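Local atomic coordinates of Serine/threonine-protein kinase Tel1 (Chaetomium thermophilum, PDB entry 6SKY), a protein that probably acts as an ATP-dependent serine/threonine kinase that senses DNA damage and activates checkpoint signalling. Residues A[2129-2134]-A[2170-2175]; A[2163-2168]-A[2182-2187]; A[2617-2622]-A[2854-2859]. One frame throughout, in Å; residues are numbered along the deposited sequence.

Contact 1. Residues A[2129-2134]-A[2170-2175]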
ATOM      1  N   GLN A2129       8.019   7.443 -24.019  1.00 20.61           N
ATOM      2  CA  GLN A2129       8.737   8.369 -24.887  1.00 20.61           C
ATOM      3  C   GLN A2129       7.882   8.811 -26.068  1.00 20.61           C
ATOM      4  O   GLN A2129       7.739  10.013 -26.338  1.00 20.61           O
ATOM      5  CB  GLN A2129      10.015   7.702 -25.360  1.00 20.61           C
ATOM      6  CG  GLN A2129      10.794   8.472 -26.359  1.00 20.61           C
ATOM      7  CD  GLN A2129      12.087   7.798 -26.683  1.00 20.61           C
ATOM      8  OE1 GLN A2129      12.488   6.863 -26.010  1.00 20.61           O
ATOM      9  NE2 GLN A2129      12.748   8.261 -27.717  1.00 20.61           N
ATOM     10  N   ILE A2130       7.298   7.850 -26.783  1.00 18.77           N
ATOM     11  CA  ILE A2130       6.482   8.183 -27.944  1.00 18.77           C
ATOM     12  C   ILE A2130       5.292   9.039 -27.543  1.00 18.77           C
ATOM     13  O   ILE A2130       4.943   9.999 -28.235  1.00 18.77           O
ATOM     14  CB  ILE A2130       6.039   6.899 -28.661  1.00 18.77           C
ATOM     15  CG1 ILE A2130       7.243   6.187 -29.247  1.00 18.77           C
ATOM     16  CG2 ILE A2130       5.072   7.209 -29.757  1.00 18.77           C
ATOM     17  CD1 ILE A2130       6.886   4.923 -29.941  1.00 18.77           C
ATOM     18  N   LEU A2131       4.662   8.728 -26.416  1.00 18.11           N
ATOM     19  CA  LEU A2131       3.449   9.441 -26.046  1.00 18.11           C
ATOM     20  C   LEU A2131       3.745  10.862 -25.584  1.00 18.11           C
ATOM     21  O   LEU A2131       2.978  11.788 -25.879  1.00 18.11           O
ATOM     22  CB  LEU A2131       2.704   8.663 -24.975  1.00 18.11           C
ATOM     23  CG  LEU A2131       1.974   7.422 -25.462  1.00 18.11           C
ATOM     24  CD1 LEU A2131       1.260   6.784 -24.317  1.00 18.11           C
ATOM     25  CD2 LEU A2131       1.004   7.773 -26.540  1.00 18.11           C
ATOM     26  N   SER A2132       4.853  11.066 -24.871  1.00 18.81           N
ATOM     27  CA  SER A2132       5.214  12.423 -24.480  1.00 18.81           C
ATOM     28  C   SER A2132       5.553  13.276 -25.691  1.00 18.81           C
ATOM     29  O   SER A2132       5.125  14.438 -25.785  1.00 18.81           O
ATOM     30  CB  SER A2132       6.385  12.398 -23.514  1.00 18.81           C
ATOM     31  OG  SER A2132       7.576  12.150 -24.208  1.00 18.81           O
ATOM     32  N   CYS A2133       6.311  12.722 -26.638  1.00 20.48           N
ATOM     33  CA  CYS A2133       6.603  13.485 -27.844  1.00 20.48           C
ATOM     34  C   CYS A2133       5.337  13.785 -28.635  1.00 20.48           C
ATOM     35  O   CYS A2133       5.220  14.852 -29.237  1.00 20.48           O
ATOM     36  CB  CYS A2133       7.616  12.748 -28.702  1.00 20.48           C
ATOM     37  SG  CYS A2133       9.295  12.879 -28.111  1.00 20.48           S
ATOM     38  N   ARG A2134       4.376  12.863 -28.646  1.00 19.67           N
ATOM     39  CA  ARG A2134       3.126  13.112 -29.357  1.00 19.67           C
ATOM     40  C   ARG A2134       2.340  14.243 -28.716  1.00 19.67           C
ATOM     41  O   ARG A2134       1.706  15.044 -29.411  1.00 19.67           O
ATOM     42  CB  ARG A2134       2.292  11.841 -29.394  1.00 19.67           C
ATOM     43  CG  ARG A2134       0.999  11.980 -30.133  1.00 19.67           C
ATOM     44  CD  ARG A2134       0.068  10.856 -29.800  1.00 19.67           C
ATOM     45  NE  ARG A2134       0.534   9.585 -30.333  1.00 19.67           N
ATOM     46  CZ  ARG A2134      -0.080   8.428 -30.129  1.00 19.67           C
ATOM     47  NH1 ARG A2134       0.405   7.320 -30.652  1.00 19.67           N
ATOM     48  NH2 ARG A2134      -1.178   8.382 -29.398  1.00 19.67           N
ATOM     49  N   ASP A2170      -5.886   6.832 -21.490  1.00 24.46           N
ATOM     50  CA  ASP A2170      -6.230   5.407 -21.463  1.00 24.46           C
ATOM     51  C   ASP A2170      -4.979   4.535 -21.419  1.00 24.46           C
ATOM     52  O   ASP A2170      -4.861   3.619 -20.584  1.00 24.46           O
ATOM     53  CB  ASP A2170      -7.065   5.033 -22.681  1.00 24.46           C
ATOM     54  CG  ASP A2170      -8.268   5.908 -22.851  1.00 24.46           C
ATOM     55  OD1 ASP A2170      -8.530   6.740 -21.965  1.00 24.46           O
ATOM     56  OD2 ASP A2170      -8.956   5.776 -23.881  1.00 24.46           O
ATOM     57  N   ILE A2171      -4.034   4.797 -22.325  1.00 22.25           N
ATOM     58  CA  ILE A2171      -2.832   3.965 -22.389  1.00 22.25           C
ATOM     59  C   ILE A2171      -2.070   4.017 -21.073  1.00 22.25           C
ATOM     60  O   ILE A2171      -1.664   2.985 -20.536  1.00 22.25           O
ATOM     61  CB  ILE A2171      -1.936   4.383 -23.564  1.00 22.25           C
ATOM     62  CG1 ILE A2171      -2.676   4.218 -24.876  1.00 22.25           C
ATOM     63  CG2 ILE A2171      -0.712   3.535 -23.594  1.00 22.25           C
ATOM     64  CD1 ILE A2171      -2.022   4.906 -26.009  1.00 22.25           C
ATOM     65  N   PHE A2172      -1.852   5.215 -20.539  1.00 22.01           N
ATOM     66  CA  PHE A2172      -1.121   5.348 -19.285  1.00 22.01           C
ATOM     67  C   PHE A2172      -1.864   4.717 -18.128  1.00 22.01           C
ATOM     68  O   PHE A2172      -1.242   4.305 -17.149  1.00 22.01           O
ATOM     69  CB  PHE A2172      -0.857   6.816 -18.975  1.00 22.01           C
ATOM     70  CG  PHE A2172       0.274   7.400 -19.744  1.00 22.01           C
ATOM     71  CD1 PHE A2172       1.465   6.732 -19.847  1.00 22.01           C
ATOM     72  CD2 PHE A2172       0.140   8.612 -20.375  1.00 22.01           C
ATOM     73  CE1 PHE A2172       2.498   7.262 -20.558  1.00 22.01           C
ATOM     74  CE2 PHE A2172       1.167   9.144 -21.086  1.00 22.01           C
ATOM     75  CZ  PHE A2172       2.350   8.470 -21.180  1.00 22.01           C
ATOM     76  N   ARG A2173      -3.190   4.664 -18.195  1.00 24.04           N
ATOM     77  CA  ARG A2173      -3.930   4.007 -17.132  1.00 24.04           C
ATOM     78  C   ARG A2173      -3.671   2.512 -17.125  1.00 24.04           C
ATOM     79  O   ARG A2173      -3.497   1.923 -16.056  1.00 24.04           O
ATOM     80  CB  ARG A2173      -5.417   4.292 -17.267  1.00 24.04           C
ATOM     81  CG  ARG A2173      -6.233   3.768 -16.118  1.00 24.04           C
ATOM     82  CD  ARG A2173      -7.541   4.508 -15.975  1.00 24.04           C
ATOM     83  NE  ARG A2173      -7.356   5.943 -15.818  1.00 24.04           N
ATOM     84  CZ  ARG A2173      -7.755   6.836 -16.709  1.00 24.04           C
ATOM     85  NH1 ARG A2173      -7.555   8.127 -16.498  1.00 24.04           N
ATOM     86  NH2 ARG A2173      -8.366   6.434 -17.813  1.00 24.04           N
ATOM     87  N   PHE A2174      -3.631   1.870 -18.296  1.00 25.56           N
ATOM     88  CA  PHE A2174      -3.377   0.430 -18.272  1.00 25.56           C
ATOM     89  C   PHE A2174      -1.999   0.096 -17.706  1.00 25.56           C
ATOM     90  O   PHE A2174      -1.821  -0.952 -17.083  1.00 25.56           O
ATOM     91  CB  PHE A2174      -3.526  -0.198 -19.650  1.00 25.56           C
ATOM     92  CG  PHE A2174      -3.256  -1.681 -19.652  1.00 25.56           C
ATOM     93  CD1 PHE A2174      -4.224  -2.574 -19.246  1.00 25.56           C
ATOM     94  CD2 PHE A2174      -2.024  -2.178 -20.022  1.00 25.56           C
ATOM     95  CE1 PHE A2174      -3.972  -3.931 -19.225  1.00 25.56           C
ATOM     96  CE2 PHE A2174      -1.771  -3.533 -20.003  1.00 25.56           C
ATOM     97  CZ  PHE A2174      -2.747  -4.408 -19.607  1.00 25.56           C
ATOM     98  N   HIS A2175      -1.010   0.948 -17.923  1.00 22.26           N
ATOM     99  CA  HIS A2175       0.325   0.687 -17.402  1.00 22.26           C
ATOM    100  C   HIS A2175       0.462   0.988 -15.921  1.00 22.26           C
ATOM    101  O   HIS A2175       1.560   0.837 -15.384  1.00 22.26           O
ATOM    102  CB  HIS A2175       1.367   1.507 -18.158  1.00 22.26           C
ATOM    103  CG  HIS A2175       1.798   0.903 -19.452  1.00 22.26           C
ATOM    104  ND1 HIS A2175       0.954   0.770 -20.528  1.00 22.26           N
ATOM    105  CD2 HIS A2175       2.990   0.407 -19.847  1.00 22.26           C
ATOM    106  CE1 HIS A2175       1.605   0.211 -21.528  1.00 22.26           C
ATOM    107  NE2 HIS A2175       2.844  -0.018 -21.140  1.00 22.26           N
TER
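The Phe2172 ring carries Leu2131 on one face. The leucine methyl CD1 stands 3.7 Å above the ring plane and is shifted toward the rim. Leu2131 CD1 is 4.0 Å from the Phe2172 ring centroid and lies 22° off the ring normal, so this is a CH-pi contact. The closest ring atom is the far corner: Phe2172 CZ is 3.7 Å from Leu2131 CD1. Leu2131 CB also comes near CZ. The leucine and phenylalanine reach toward each other from their helices.

A second flat group shares the same leucine. Leu2131 CD2 lies over one face of the Arg2134 guanidinium, within its own helix. Phe2112 gives that arginine a cation-pi partner.

Leu2131 reaches across because CD1 is anti to CA (chi2 -178°), which sends this methyl outward from the helix. There it also meets Ile2171, with CG2 of the isoleucine 3.9 Å from Leu2131 CD1. One methyl therefore touches both a phenyl face and a branched aliphatic chain, roughly at right angles.

The contact joins helix 2124-2143 to the C-terminal end of helix 2154-2174, in the helical FAT region. Helix 2102-2119 touches Ile2171 through Ser2116 and Met2119. Glu2180, Thr2181 and Leu2184 of helix 2178-2189 touch the phenylalanine.

All three touching residues are buried and apolar. The link across the segments is dispersion and shape fit, with little directional demand beyond the methyl over the ring.

Contact 2. Residues A[2163-2168]-A[2182-2187]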
ATOM      1  N   ARG A2163      -8.411  15.052 -28.021  1.00 26.99           N
ATOM      2  CA  ARG A2163      -8.624  13.632 -28.272  1.00 26.99           C
ATOM      3  C   ARG A2163      -7.337  12.827 -28.126  1.00 26.99           C
ATOM      4  O   ARG A2163      -7.346  11.728 -27.555  1.00 26.99           O
ATOM      5  CB  ARG A2163      -9.219  13.435 -29.654  1.00 26.99           C
ATOM      6  CG  ARG A2163     -10.581  14.026 -29.810  1.00 26.99           C
ATOM      7  CD  ARG A2163     -11.395  13.158 -30.714  1.00 26.99           C
ATOM      8  NE  ARG A2163     -12.687  13.745 -31.031  1.00 26.99           N
ATOM      9  CZ  ARG A2163     -12.941  14.424 -32.142  1.00 26.99           C
ATOM     10  NH1 ARG A2163     -14.150  14.923 -32.351  1.00 26.99           N
ATOM     11  NH2 ARG A2163     -11.988  14.603 -33.045  1.00 26.99           N
ATOM     12  N   GLY A2164      -6.222  13.344 -28.644  1.00 22.74           N
ATOM     13  CA  GLY A2164      -4.956  12.655 -28.464  1.00 22.74           C
ATOM     14  C   GLY A2164      -4.577  12.505 -27.005  1.00 22.74           C
ATOM     15  O   GLY A2164      -4.067  11.462 -26.588  1.00 22.74           O
ATOM     16  N   MET A2165      -4.836  13.538 -26.205  1.00 25.79           N
ATOM     17  CA  MET A2165      -4.532  13.452 -24.780  1.00 25.79           C
ATOM     18  C   MET A2165      -5.389  12.406 -24.079  1.00 25.79           C
ATOM     19  O   MET A2165      -4.892  11.661 -23.228  1.00 25.79           O
ATOM     20  CB  MET A2165      -4.722  14.809 -24.125  1.00 25.79           C
ATOM     21  CG  MET A2165      -3.509  15.697 -24.165  1.00 25.79           C
ATOM     22  SD  MET A2165      -3.897  17.368 -23.635  1.00 25.79           S
ATOM     23  CE  MET A2165      -2.432  17.760 -22.705  1.00 25.79           C
ATOM     24  N   LEU A2166      -6.676  12.335 -24.408  1.00 23.10           N
ATOM     25  CA  LEU A2166      -7.530  11.340 -23.763  1.00 23.10           C
ATOM     26  C   LEU A2166      -7.107   9.922 -24.134  1.00 23.10           C
ATOM     27  O   LEU A2166      -7.146   9.003 -23.299  1.00 23.10           O
ATOM     28  CB  LEU A2166      -8.987  11.595 -24.129  1.00 23.10           C
ATOM     29  CG  LEU A2166      -9.553  12.929 -23.645  1.00 23.10           C
ATOM     30  CD1 LEU A2166     -10.937  13.153 -24.169  1.00 23.10           C
ATOM     31  CD2 LEU A2166      -9.560  12.981 -22.152  1.00 23.10           C
ATOM     32  N   LEU A2167      -6.676   9.732 -25.378  1.00 24.04           N
ATOM     33  CA  LEU A2167      -6.131   8.444 -25.797  1.00 24.04           C
ATOM     34  C   LEU A2167      -4.894   8.070 -24.985  1.00 24.04           C
ATOM     35  O   LEU A2167      -4.767   6.939 -24.486  1.00 24.04           O
ATOM     36  CB  LEU A2167      -5.819   8.526 -27.284  1.00 24.04           C
ATOM     37  CG  LEU A2167      -5.353   7.368 -28.139  1.00 24.04           C
ATOM     38  CD1 LEU A2167      -6.357   6.259 -28.117  1.00 24.04           C
ATOM     39  CD2 LEU A2167      -5.205   7.908 -29.528  1.00 24.04           C
ATOM     40  N   SER A2168      -3.965   9.014 -24.835  1.00 23.25           N
ATOM     41  CA  SER A2168      -2.784   8.744 -24.025  1.00 23.25           C
ATOM     42  C   SER A2168      -3.150   8.442 -22.586  1.00 23.25           C
ATOM     43  O   SER A2168      -2.446   7.686 -21.918  1.00 23.25           O
ATOM     44  CB  SER A2168      -1.822   9.921 -24.072  1.00 23.25           C
ATOM     45  OG  SER A2168      -1.353  10.145 -25.382  1.00 23.25           O
ATOM     46  N   LEU A2182      -1.872  11.787 -13.800  1.00 22.57           N
ATOM     47  CA  LEU A2182      -2.031  13.038 -13.069  1.00 22.57           C
ATOM     48  C   LEU A2182      -1.578  14.227 -13.905  1.00 22.57           C
ATOM     49  O   LEU A2182      -2.287  15.234 -14.010  1.00 22.57           O
ATOM     50  CB  LEU A2182      -1.242  12.955 -11.770  1.00 22.57           C
ATOM     51  CG  LEU A2182      -1.701  13.734 -10.557  1.00 22.57           C
ATOM     52  CD1 LEU A2182      -3.185  13.615 -10.425  1.00 22.57           C
ATOM     53  CD2 LEU A2182      -1.031  13.142  -9.370  1.00 22.57           C
ATOM     54  N   ASN A2183      -0.390  14.127 -14.506  1.00 21.01           N
ATOM     55  CA  ASN A2183       0.117  15.170 -15.390  1.00 21.01           C
ATOM     56  C   ASN A2183      -0.849  15.455 -16.524  1.00 21.01           C
ATOM     57  O   ASN A2183      -1.150  16.615 -16.822  1.00 21.01           O
ATOM     58  CB  ASN A2183       1.465  14.758 -15.959  1.00 21.01           C
ATOM     59  CG  ASN A2183       2.569  14.837 -14.957  1.00 21.01           C
ATOM     60  OD1 ASN A2183       2.530  15.634 -14.037  1.00 21.01           O
ATOM     61  ND2 ASN A2183       3.581  14.018 -15.140  1.00 21.01           N
ATOM     62  N   LEU A2184      -1.339  14.403 -17.179  1.00 21.18           N
ATOM     63  CA  LEU A2184      -2.222  14.584 -18.319  1.00 21.18           C
ATOM     64  C   LEU A2184      -3.539  15.223 -17.918  1.00 21.18           C
ATOM     65  O   LEU A2184      -4.033  16.108 -18.616  1.00 21.18           O
ATOM     66  CB  LEU A2184      -2.474  13.251 -19.002  1.00 21.18           C
ATOM     67  CG  LEU A2184      -1.588  12.974 -20.199  1.00 21.18           C
ATOM     68  CD1 LEU A2184      -1.827  11.585 -20.683  1.00 21.18           C
ATOM     69  CD2 LEU A2184      -1.897  13.959 -21.282  1.00 21.18           C
ATOM     70  N   SER A2185      -4.136  14.787 -16.811  1.00 23.13           N
ATOM     71  CA  SER A2185      -5.423  15.353 -16.444  1.00 23.13           C
ATOM     72  C   SER A2185      -5.284  16.789 -15.971  1.00 23.13           C
ATOM     73  O   SER A2185      -6.170  17.605 -16.229  1.00 23.13           O
ATOM     74  CB  SER A2185      -6.103  14.497 -15.389  1.00 23.13           C
ATOM     75  OG  SER A2185      -5.650  14.816 -14.101  1.00 23.13           O
ATOM     76  N   THR A2186      -4.172  17.138 -15.323  1.00 23.89           N
ATOM     77  CA  THR A2186      -3.951  18.536 -14.971  1.00 23.89           C
ATOM     78  C   THR A2186      -3.793  19.399 -16.217  1.00 23.89           C
ATOM     79  O   THR A2186      -4.415  20.463 -16.340  1.00 23.89           O
ATOM     80  CB  THR A2186      -2.723  18.668 -14.085  1.00 23.89           C
ATOM     81  OG1 THR A2186      -2.878  17.845 -12.931  1.00 23.89           O
ATOM     82  CG2 THR A2186      -2.586  20.079 -13.641  1.00 23.89           C
ATOM     83  N   ALA A2187      -2.954  18.956 -17.152  1.00 25.30           N
ATOM     84  CA  ALA A2187      -2.752  19.711 -18.379  1.00 25.30           C
ATOM     85  C   ALA A2187      -4.022  19.807 -19.206  1.00 25.30           C
ATOM     86  O   ALA A2187      -4.192  20.768 -19.955  1.00 25.30           O
ATOM     87  CB  ALA A2187      -1.637  19.078 -19.196  1.00 25.30           C
TER
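Met2165 lays its side chain over the end of Leu2184. The methionine CG is 3.7 Å from Leu2184 CD2, and the two side chains cross at a slant. The methionine chain runs out extended at chi2 and then bends at chi3 (141°). Its end methyl thus goes past the leucine to the next turn of the opposite helix. There Met2165 CE rests 3.8 Å from Ala2187 CB, and it stays near Leu2184 CD2 as well.

The other leucine branch serves a different neighbour. Leu2184 CD1 packs on Ser2168, 3.8 Å from its CB. The leucine fork is therefore divided, CD2 to Met2165 and CD1 to Ser2168, one helical turn apart. With Leu2184 cut back to an alanine, Met2165 CG and Ser2168 CB would probably lose their apolar mate, and the methionine chain would be less restrained.

Ser2168 turns its CB to the leucine, while its hydroxyl is engaged within its own helix. Ser2168 OG donates a hydrogen bond to Gly2164 O at 3.2 Å. That carbonyl also takes the bond from Ser2168 N, on the opposite face of its plane. Thr2186 OG1 and N grip Leu2182 O in the same two-sided way.

The axes of the two short segments come within 10.1 Å and run roughly antiparallel, at 156°. Helices 2154-2174 and 2178-2189 are consecutive and form a helical hairpin of the alpha-solenoid. Helix 2124-2143 adds Glu2135 beside Met2165. Helix 2203-2217 lies against Leu2182 and Ser2185, and helix 2102-2119 against Arg2163 and Leu2167. The second subunit packs on the hairpin too: its Ala1961 touches Asn2183 and Thr2186, and its Arg1968 touches Ala2187.

Contact 3. Residues A[2617-2622]-A[2854-2859]. Residues 2854, 2855, 2856, 2857, 2858, 2859 of segment 2854-2859 come from a tag, linker or insertion.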
ATOM      1  N   ARG A2617     -11.431 -38.668 -20.069  1.00 34.93           N
ATOM      2  CA  ARG A2617     -12.308 -37.535 -19.822  1.00 34.93           C
ATOM      3  C   ARG A2617     -11.807 -36.694 -18.658  1.00 34.93           C
ATOM      4  O   ARG A2617     -11.966 -35.472 -18.669  1.00 34.93           O
ATOM      5  CB  ARG A2617     -13.733 -38.007 -19.577  1.00 34.93           C
ATOM      6  CG  ARG A2617     -14.755 -36.976 -19.943  1.00 34.93           C
ATOM      7  CD  ARG A2617     -16.085 -37.281 -19.321  1.00 34.93           C
ATOM      8  NE  ARG A2617     -17.098 -36.334 -19.763  1.00 34.93           N
ATOM      9  CZ  ARG A2617     -17.467 -35.259 -19.080  1.00 34.93           C
ATOM     10  NH1 ARG A2617     -18.396 -34.456 -19.566  1.00 34.93           N
ATOM     11  NH2 ARG A2617     -16.913 -34.989 -17.913  1.00 34.93           N
ATOM     12  N   GLN A2618     -11.177 -37.317 -17.666  1.00 34.92           N
ATOM     13  CA  GLN A2618     -10.498 -36.558 -16.625  1.00 34.92           C
ATOM     14  C   GLN A2618      -9.424 -35.659 -17.218  1.00 34.92           C
ATOM     15  O   GLN A2618      -9.350 -34.466 -16.905  1.00 34.92           O
ATOM     16  CB  GLN A2618      -9.883 -37.511 -15.605  1.00 34.92           C
ATOM     17  CG  GLN A2618     -10.878 -38.390 -14.895  1.00 34.92           C
ATOM     18  CD  GLN A2618     -11.835 -37.598 -14.048  1.00 34.92           C
ATOM     19  OE1 GLN A2618     -13.024 -37.528 -14.339  1.00 34.92           O
ATOM     20  NE2 GLN A2618     -11.322 -36.994 -12.993  1.00 34.92           N
ATOM     21  N   ASP A2619      -8.581 -36.225 -18.082  1.00 33.15           N
ATOM     22  CA  ASP A2619      -7.507 -35.459 -18.696  1.00 33.15           C
ATOM     23  C   ASP A2619      -8.046 -34.333 -19.559  1.00 33.15           C
ATOM     24  O   ASP A2619      -7.484 -33.236 -19.569  1.00 33.15           O
ATOM     25  CB  ASP A2619      -6.617 -36.377 -19.523  1.00 33.15           C
ATOM     26  CG  ASP A2619      -5.797 -37.319 -18.671  1.00 33.15           C
ATOM     27  OD1 ASP A2619      -6.076 -37.429 -17.464  1.00 33.15           O
ATOM     28  OD2 ASP A2619      -4.865 -37.949 -19.208  1.00 33.15           O
ATOM     29  N   ALA A2620      -9.140 -34.576 -20.281  1.00 26.81           N
ATOM     30  CA  ALA A2620      -9.694 -33.549 -21.156  1.00 26.81           C
ATOM     31  C   ALA A2620     -10.332 -32.420 -20.361  1.00 26.81           C
ATOM     32  O   ALA A2620     -10.142 -31.238 -20.680  1.00 26.81           O
ATOM     33  CB  ALA A2620     -10.709 -34.171 -22.103  1.00 26.81           C
ATOM     34  N   ILE A2621     -11.089 -32.761 -19.319  1.00 27.25           N
ATOM     35  CA  ILE A2621     -11.669 -31.748 -18.448  1.00 27.25           C
ATOM     36  C   ILE A2621     -10.580 -30.897 -17.815  1.00 27.25           C
ATOM     37  O   ILE A2621     -10.682 -29.666 -17.766  1.00 27.25           O
ATOM     38  CB  ILE A2621     -12.548 -32.419 -17.380  1.00 27.25           C
ATOM     39  CG1 ILE A2621     -13.804 -33.004 -18.003  1.00 27.25           C
ATOM     40  CG2 ILE A2621     -12.935 -31.433 -16.341  1.00 27.25           C
ATOM     41  CD1 ILE A2621     -14.757 -31.974 -18.458  1.00 27.25           C
ATOM     42  N   MET A2622      -9.520 -31.527 -17.320  1.00 26.87           N
ATOM     43  CA  MET A2622      -8.493 -30.741 -16.657  1.00 26.87           C
ATOM     44  C   MET A2622      -7.674 -29.925 -17.643  1.00 26.87           C
ATOM     45  O   MET A2622      -7.240 -28.821 -17.307  1.00 26.87           O
ATOM     46  CB  MET A2622      -7.596 -31.640 -15.823  1.00 26.87           C
ATOM     47  CG  MET A2622      -8.268 -32.133 -14.568  1.00 26.87           C
ATOM     48  SD  MET A2622      -9.334 -30.886 -13.821  1.00 26.87           S
ATOM     49  CE  MET A2622      -8.136 -29.717 -13.207  1.00 26.87           C
ATOM     50  N   PRO A2854      -9.717 -46.606  -7.522  1.00 73.74           N
ATOM     51  CA  PRO A2854      -8.589 -47.519  -7.274  1.00 73.74           C
ATOM     52  C   PRO A2854      -8.002 -48.139  -8.526  1.00 73.74           C
ATOM     53  O   PRO A2854      -6.881 -48.655  -8.471  1.00 73.74           O
ATOM     54  CB  PRO A2854      -9.198 -48.585  -6.357  1.00 73.74           C
ATOM     55  CG  PRO A2854     -10.340 -47.901  -5.698  1.00 73.74           C
ATOM     56  CD  PRO A2854     -10.904 -46.978  -6.738  1.00 73.74           C
ATOM     57  N   VAL A2855      -8.707 -48.096  -9.656  1.00 72.44           N
ATOM     58  CA  VAL A2855      -8.140 -48.607 -10.901  1.00 72.44           C
ATOM     59  C   VAL A2855      -6.917 -47.789 -11.299  1.00 72.44           C
ATOM     60  O   VAL A2855      -5.813 -48.321 -11.475  1.00 72.44           O
ATOM     61  CB  VAL A2855      -9.206 -48.615 -12.010  1.00 72.44           C
ATOM     62  CG1 VAL A2855     -10.018 -49.892 -11.944  1.00 72.44           C
ATOM     63  CG2 VAL A2855     -10.121 -47.414 -11.864  1.00 72.44           C
ATOM     64  N   ARG A2856      -7.085 -46.471 -11.421  1.00 64.87           N
ATOM     65  CA  ARG A2856      -5.941 -45.639 -11.766  1.00 64.87           C
ATOM     66  C   ARG A2856      -4.967 -45.529 -10.605  1.00 64.87           C
ATOM     67  O   ARG A2856      -3.761 -45.382 -10.827  1.00 64.87           O
ATOM     68  CB  ARG A2856      -6.395 -44.253 -12.216  1.00 64.87           C
ATOM     69  CG  ARG A2856      -5.260 -43.407 -12.770  1.00 64.87           C
ATOM     70  CD  ARG A2856      -5.753 -42.114 -13.391  1.00 64.87           C
ATOM     71  NE  ARG A2856      -4.647 -41.310 -13.899  1.00 64.87           N
ATOM     72  CZ  ARG A2856      -4.796 -40.208 -14.626  1.00 64.87           C
ATOM     73  NH1 ARG A2856      -6.009 -39.779 -14.940  1.00 64.87           N
ATOM     74  NH2 ARG A2856      -3.730 -39.537 -15.044  1.00 64.87           N
ATOM     75  N   MET A2857      -5.456 -45.613  -9.367  1.00 67.24           N
ATOM     76  CA  MET A2857      -4.550 -45.595  -8.227  1.00 67.24           C
ATOM     77  C   MET A2857      -3.613 -46.794  -8.243  1.00 67.24           C
ATOM     78  O   MET A2857      -2.461 -46.690  -7.810  1.00 67.24           O
ATOM     79  CB  MET A2857      -5.343 -45.546  -6.924  1.00 67.24           C
ATOM     80  CG  MET A2857      -4.487 -45.615  -5.686  1.00 67.24           C
ATOM     81  SD  MET A2857      -5.415 -45.380  -4.165  1.00 67.24           S
ATOM     82  CE  MET A2857      -5.754 -43.630  -4.257  1.00 67.24           C
ATOM     83  N   ALA A2858      -4.079 -47.937  -8.741  1.00 71.31           N
ATOM     84  CA  ALA A2858      -3.194 -49.075  -8.938  1.00 71.31           C
ATOM     85  C   ALA A2858      -2.383 -48.956 -10.218  1.00 71.31           C
ATOM     86  O   ALA A2858      -1.305 -49.547 -10.315  1.00 71.31           O
ATOM     87  CB  ALA A2858      -3.998 -50.373  -8.953  1.00 71.31           C
ATOM     88  N   LYS A2859      -2.878 -48.209 -11.197  1.00 69.62           N
ATOM     89  CA  LYS A2859      -2.107 -47.960 -12.405  1.00 69.62           C
ATOM     90  C   LYS A2859      -1.007 -46.922 -12.209  1.00 69.62           C
ATOM     91  O   LYS A2859      -0.156 -46.775 -13.091  1.00 69.62           O
ATOM     92  CB  LYS A2859      -3.044 -47.514 -13.529  1.00 69.62           C
ATOM     93  CG  LYS A2859      -2.482 -47.673 -14.931  1.00 69.62           C
ATOM     94  CD  LYS A2859      -3.550 -47.404 -15.985  1.00 69.62           C
ATOM     95  CE  LYS A2859      -3.001 -47.604 -17.388  1.00 69.62           C
ATOM     96  NZ  LYS A2859      -4.030 -47.340 -18.430  1.00 69.62           N
TER
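Arg2856 reaches Asp2619 with a fully extended chain. Its CG is anti to the backbone N (chi1 -172°), and the later torsions stay extended, so the guanidinium is held well away from its own helix. Asp2619 turns the other way at its first torsion: CG is anti to the carbonyl carbon (chi1 -70°), and this swings the carboxylate to the arginine. Arg2856 belongs to segment 2854-2859, an insertion into the natural sequence.

The two groups form a salt bridge. Arg2856 NH1 gives a weak hydrogen bond to Asp2619 OD1 at 3.4 Å, long but fairly straight. The oxygen sits at the guanidinium edge, near its plane. The carboxylate does not lie flat against that edge, since the two planes are 55° apart. Arg2856 NH2 is farther from the same OD1, at 4.0 Å. Its stronger partner is Asp2779, which takes NH2 in a second salt bridge.

Helix 2616-2632 belongs to the PI3/PI4-kinase catalytic domain. It follows strand 2604-2611, which carries the nucleotide-pocket residue Lys2610, and the helix sits in a position consistent with the C-helix of protein kinases. Asp2779 binds the magnesium ion. The inserted arginine therefore lies between an acid of this helix and a metal ligand, with its side chain about 7 Å from the magnesium and about 8 Å from the bound nucleotide analogue at the nearest atoms.

Elsewhere on the helix, Arg2617 forms a salt bridge with Asp2845, and Gln2618 gives a weak hydrogen bond to the backbone of Gln2849.

Overall arrangement
Contacts 1 and 2 are neighbours in the helical FAT region, with centres 9 Å apart. Both use helix 2154-2174, and they touch where Leu2131 CD2 meets Ser2168 OG at 3.5 Å. Both are buried and depend on apolar packing; contact 1 adds a methyl over a ring, whereas contact 2 joins two antiparallel helices near the second subunit. Contact 3 stands apart at the kinase domain, with its centre about 50 Å from that of contact 1 and about 55 Å from that of contact 2. It is only partly buried, buries less surface, and is ionic. Its arginine comes from an insertion and also meets magnesium ligand Asp2779, while contacts 1 and 2 lie away from the nucleotide and metal sites.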